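Local structure of In2-1 family protein, glutathione transferase lambda3 (Populus trichocarpa, 4PQI) at residues T3-L15 against E214-T226. The protein is a monomeric lambda-class glutathione transferase that binds glutathione and probably acts as a thiol transferase. Numbering follows the deposited sequence.
Sequences TASALDKSVPEKL and EVNKIEAYKQTKT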
loop_
_atom_site.group_PDB
_atom_site.type_symbol
_atom_site.label_atom_id
_atom_site.label_comp_id
_atom_site.label_asym_id
_atom_site.label_seq_id
_atom_site.Cartn_x
_atom_site.Cartn_y
_atom_site.Cartn_z
ATOM N N THR A 3 15.373 -2.189 -14.945
ATOM C CA THR A 3 14.844 -2.630 -13.658
ATOM C C THR A 3 13.772 -1.688 -13.135
ATOM O O THR A 3 13.508 -0.638 -13.724
ATOM C CB THR A 3 15.949 -2.740 -12.586
ATOM O OG1 THR A 3 16.536 -1.451 -12.362
ATOM C CG2 THR A 3 17.018 -3.718 -13.021
ATOM N N ALA A 4 13.152 -2.067 -12.022
ATOM C CA ALA A 4 12.108 -1.246 -11.424
ATOM C C ALA A 4 12.716 0.002 -10.783
ATOM O O ALA A 4 12.118 1.083 -10.806
ATOM C CB ALA A 4 11.329 -2.047 -10.402
ATOM N N SER A 5 13.913 -0.157 -10.222
ATOM C CA SER A 5 14.622 0.948 -9.586
ATOM C C SER A 5 15.048 2.019 -10.592
ATOM O O SER A 5 14.998 3.219 -10.294
ATOM C CB SER A 5 15.836 0.434 -8.811
ATOM O OG SER A 5 15.431 -0.251 -7.638
ATOM N N ALA A 6 15.467 1.584 -11.778
ATOM C CA ALA A 6 15.835 2.507 -12.845
ATOM C C ALA A 6 14.631 3.334 -13.309
ATOM O O ALA A 6 14.771 4.502 -13.677
ATOM C CB ALA A 6 16.449 1.749 -14.016
ATOM N N LEU A 7 13.448 2.722 -13.271
ATOM C CA LEU A 7 12.230 3.331 -13.803
ATOM C C LEU A 7 11.573 4.281 -12.788
ATOM O O LEU A 7 10.765 5.135 -13.155
ATOM C CB LEU A 7 11.258 2.226 -14.236
ATOM C CG LEU A 7 10.186 2.523 -15.286
ATOM C CD1 LEU A 7 10.791 3.185 -16.524
ATOM C CD2 LEU A 7 9.477 1.229 -15.661
ATOM N N ASP A 8 11.951 4.122 -11.521
ATOM C CA ASP A 8 11.432 4.888 -10.384
ATOM C C ASP A 8 11.717 6.391 -10.517
ATOM O O ASP A 8 12.853 6.791 -10.711
ATOM C CB ASP A 8 12.096 4.337 -9.117
ATOM C CG ASP A 8 11.486 4.857 -7.839
ATOM O OD1 ASP A 8 10.600 5.739 -7.878
ATOM O OD2 ASP A 8 11.909 4.368 -6.772
ATOM N N LYS A 9 10.691 7.225 -10.399
ATOM C CA LYS A 9 10.884 8.666 -10.552
ATOM C C LYS A 9 10.847 9.418 -9.222
ATOM O O LYS A 9 10.815 10.647 -9.198
ATOM C CB LYS A 9 9.873 9.258 -11.542
ATOM C CG LYS A 9 10.269 9.105 -13.012
ATOM C CD LYS A 9 11.427 10.005 -13.364
ATOM C CE LYS A 9 11.868 9.817 -14.805
ATOM N NZ LYS A 9 13.049 10.672 -15.126
ATOM N N SER A 10 10.874 8.673 -8.122
ATOM C CA SER A 10 10.788 9.265 -6.789
ATOM C C SER A 10 12.078 9.960 -6.403
ATOM O O SER A 10 13.155 9.604 -6.871
ATOM C CB SER A 10 10.469 8.199 -5.734
ATOM O OG SER A 10 11.585 7.335 -5.558
ATOM N N VAL A 11 11.954 10.954 -5.533
ATOM C CA VAL A 11 13.109 11.592 -4.917
ATOM C C VAL A 11 12.949 11.550 -3.389
ATOM O O VAL A 11 11.829 11.396 -2.886
ATOM C CB VAL A 11 13.260 13.049 -5.403
ATOM C CG1 VAL A 11 13.616 13.079 -6.889
ATOM C CG2 VAL A 11 11.986 13.849 -5.131
ATOM N N PRO A 12 14.069 11.648 -2.648
ATOM C CA PRO A 12 14.020 11.802 -1.188
ATOM C C PRO A 12 13.082 12.939 -0.806
ATOM O O PRO A 12 13.054 13.973 -1.476
ATOM C CB PRO A 12 15.472 12.145 -0.826
ATOM C CG PRO A 12 16.263 11.463 -1.856
ATOM C CD PRO A 12 15.452 11.518 -3.130
ATOM N N GLU A 13 12.297 12.733 0.243
ATOM C CA GLU A 13 11.278 13.699 0.600
ATOM C C GLU A 13 11.275 13.980 2.100
ATOM O O GLU A 13 11.298 13.060 2.915
ATOM C CB GLU A 13 9.919 13.180 0.152
ATOM C CG GLU A 13 8.772 14.122 0.395
ATOM C CD GLU A 13 7.476 13.586 -0.178
ATOM O OE1 GLU A 13 6.490 14.353 -0.238
ATOM O OE2 GLU A 13 7.445 12.394 -0.556
ATOM N N LYS A 14 11.261 15.259 2.456
ATOM C CA LYS A 14 11.070 15.662 3.841
ATOM C C LYS A 14 9.597 15.461 4.236
ATOM O O LYS A 14 8.688 15.860 3.506
ATOM C CB LYS A 14 11.476 17.122 4.002
ATOM C CG LYS A 14 11.346 17.661 5.411
ATOM C CD LYS A 14 12.285 16.946 6.367
ATOM C CE LYS A 14 12.328 17.661 7.707
ATOM N NZ LYS A 14 10.960 18.036 8.159
ATOM N N LEU A 15 9.362 14.827 5.381
ATOM C CA LEU A 15 8.001 14.542 5.839
ATOM C C LEU A 15 7.555 15.531 6.914
ATOM O O LEU A 15 8.246 15.711 7.913
ATOM C CB LEU A 15 7.914 13.105 6.374
ATOM C CG LEU A 15 8.118 12.017 5.309
ATOM C CD1 LEU A 15 7.915 10.622 5.878
ATOM C CD2 LEU A 15 7.181 12.258 4.130
ATOM N N GLU A 214 12.801 -7.967 -4.008
ATOM C CA GLU A 214 12.866 -7.129 -5.199
ATOM C C GLU A 214 12.035 -5.850 -5.046
ATOM O O GLU A 214 12.427 -4.783 -5.534
ATOM C CB GLU A 214 12.429 -7.907 -6.443
ATOM C CG GLU A 214 13.372 -9.066 -6.818
ATOM C CD GLU A 214 14.652 -8.604 -7.499
ATOM O OE1 GLU A 214 14.762 -7.411 -7.855
ATOM O OE2 GLU A 214 15.555 -9.444 -7.681
ATOM N N VAL A 215 10.889 -5.952 -4.384
ATOM C CA VAL A 215 10.087 -4.757 -4.125
ATOM C C VAL A 215 10.894 -3.834 -3.203
ATOM O O VAL A 215 10.905 -2.608 -3.376
ATOM C CB VAL A 215 8.683 -5.105 -3.551
ATOM C CG1 VAL A 215 7.998 -3.856 -2.955
ATOM C CG2 VAL A 215 7.817 -5.739 -4.631
ATOM N N ASN A 216 11.631 -4.429 -2.270
ATOM C CA ASN A 216 12.434 -3.647 -1.340
ATOM C C ASN A 216 13.657 -2.913 -1.915
ATOM O O ASN A 216 14.266 -2.102 -1.214
ATOM C CB ASN A 216 12.849 -4.482 -0.126
ATOM C CG ASN A 216 11.845 -4.393 1.009
ATOM O OD1 ASN A 216 11.880 -3.461 1.808
ATOM N ND2 ASN A 216 10.939 -5.357 1.073
ATOM N N LYS A 217 14.016 -3.185 -3.166
ATOM C CA LYS A 217 15.098 -2.441 -3.816
ATOM C C LYS A 217 14.599 -1.090 -4.349
ATOM O O LYS A 217 15.387 -0.207 -4.721
ATOM C CB LYS A 217 15.702 -3.244 -4.973
ATOM C CG LYS A 217 16.257 -4.604 -4.580
ATOM C CD LYS A 217 16.870 -5.297 -5.798
ATOM C CE LYS A 217 17.128 -6.777 -5.536
ATOM N NZ LYS A 217 17.671 -7.454 -6.763
ATOM N N ILE A 218 13.285 -0.928 -4.377
ATOM C CA ILE A 218 12.695 0.240 -5.001
ATOM C C ILE A 218 12.557 1.405 -4.022
ATOM O O ILE A 218 11.838 1.312 -3.029
ATOM C CB ILE A 218 11.335 -0.121 -5.627
ATOM C CG1 ILE A 218 11.503 -1.300 -6.597
ATOM C CG2 ILE A 218 10.710 1.096 -6.311
ATOM C CD1 ILE A 218 10.201 -1.880 -7.077
ATOM N N GLU A 219 13.252 2.499 -4.318
ATOM C CA GLU A 219 13.270 3.684 -3.461
ATOM C C GLU A 219 11.871 4.225 -3.160
ATOM O O GLU A 219 11.593 4.643 -2.037
ATOM C CB GLU A 219 14.116 4.790 -4.097
ATOM C CG GLU A 219 15.590 4.450 -4.230
ATOM C CD GLU A 219 16.242 4.178 -2.887
ATOM O OE1 GLU A 219 15.769 4.732 -1.869
ATOM O OE2 GLU A 219 17.222 3.401 -2.845
ATOM N N ALA A 220 11.000 4.218 -4.163
ATOM C CA ALA A 220 9.641 4.718 -3.989
ATOM C C ALA A 220 8.955 4.004 -2.822
ATOM O O ALA A 220 8.238 4.624 -2.039
ATOM C CB ALA A 220 8.845 4.534 -5.269
ATOM N N TYR A 221 9.198 2.701 -2.706
ATOM C CA TYR A 221 8.638 1.929 -1.605
ATOM C C TYR A 221 9.367 2.152 -0.278
ATOM O O TYR A 221 8.714 2.364 0.737
ATOM C CB TYR A 221 8.611 0.437 -1.930
ATOM C CG TYR A 221 8.273 -0.444 -0.736
ATOM C CD1 TYR A 221 7.061 -0.309 -0.066
ATOM C CD2 TYR A 221 9.167 -1.409 -0.287
ATOM C CE1 TYR A 221 6.746 -1.116 1.018
ATOM C CE2 TYR A 221 8.869 -2.208 0.794
ATOM C CZ TYR A 221 7.651 -2.060 1.441
ATOM O OH TYR A 221 7.358 -2.863 2.519
ATOM N N LYS A 222 10.704 2.087 -0.291
ATOM C CA LYS A 222 11.493 2.154 0.939
ATOM C C LYS A 222 11.185 3.406 1.746
ATOM O O LYS A 222 11.075 3.343 2.970
ATOM C CB LYS A 222 12.998 2.076 0.640
ATOM C CG LYS A 222 13.472 0.698 0.199
ATOM C CD LYS A 222 14.996 0.614 0.165
ATOM C CE LYS A 222 15.564 1.502 -0.916
ATOM N NZ LYS A 222 17.033 1.333 -1.089
ATOM N N GLN A 223 11.034 4.530 1.041
ATOM C CA GLN A 223 10.650 5.815 1.619
ATOM C C GLN A 223 9.355 5.799 2.443
ATOM O O GLN A 223 9.123 6.712 3.224
ATOM C CB GLN A 223 10.508 6.865 0.505
ATOM C CG GLN A 223 11.792 7.174 -0.219
ATOM C CD GLN A 223 11.630 8.247 -1.270
ATOM O OE1 GLN A 223 10.610 8.939 -1.317
ATOM N NE2 GLN A 223 12.641 8.393 -2.126
ATOM N N THR A 224 8.511 4.782 2.261
ATOM C CA THR A 224 7.176 4.793 2.870
ATOM C C THR A 224 7.016 3.784 4.007
ATOM O O THR A 224 5.963 3.723 4.654
ATOM C CB THR A 224 6.097 4.468 1.830
ATOM O OG1 THR A 224 6.212 3.095 1.472
ATOM C CG2 THR A 224 6.267 5.337 0.595
ATOM N N LYS A 225 8.063 2.999 4.250
ATOM C CA LYS A 225 8.007 1.917 5.233
ATOM C C LYS A 225 7.802 2.382 6.680
ATOM O O LYS A 225 8.373 3.378 7.121
ATOM C CB LYS A 225 9.244 1.013 5.123
ATOM C CG LYS A 225 9.176 0.086 3.914
ATOM C CD LYS A 225 10.399 -0.817 3.791
ATOM C CE LYS A 225 10.277 -2.040 4.671
ATOM N NZ LYS A 225 11.375 -3.003 4.398
ATOM N N THR A 226 6.994 1.613 7.406
ATOM C CA THR A 226 6.564 1.935 8.762
ATOM C C THR A 226 7.548 1.399 9.810
ATOM O O THR A 226 8.354 0.511 9.526
ATOM C CB THR A 226 5.130 1.376 9.011
ATOM O OG1 THR A 226 4.527 2.028 10.137
ATOM C CG2 THR A 226 5.153 -0.138 9.226
HETATM O O HOH W 1 14.239 2.681 -6.834
#
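D8 meets A220 at the start of helix 219-222. Its OD2 accepts a hydrogen bond from the backbone N of A220 at 2.8 Å. The bond arrives on the syn lone pair, with an N-H...O angle of 143°. A water bridges D8 OD2 and E219 N: it donates to the carboxylate and accepts from E219 N at 2.7 Å. The first two N-H groups of the helix are thus served by one carboxylate, one directly and one through water. A negative charge beside these N-H groups is probably favourable at the start of so short a helix. CG of D8 lies anti to the backbone N (chi1 -170°), which carries the carboxylate across to A220, and A220 CB packs 3.4 Å from OD1. The other oxygen, OD1, looks after its own segment. It accepts from S10 N, closing an Asx turn, and from S10 OG, both at 3.0 Å and both from one face of the carboxylate. These bonds should limit rotation of the group. With an alanine here, A220 N and the water would probably lose their acceptor, and the S10 turn its anchor. In the GST fold the contact ties the N-terminal extension, ahead of the thioredoxin-like sheet, to the all-helical C-terminal domain. At one end, S5 OG donates to the carbonyl O of K217 at 2.9 Å, coming from well above the carbonyl plane. Beside it A4 CB rests on I218 CD1 at 3.5 Å, and F175 touches both side chains. At the other end the extended Q223 side chain packs along V11; V11 O accepts from Q57 NE2. Farther along, E13 pairs with R51 in helix 42-54.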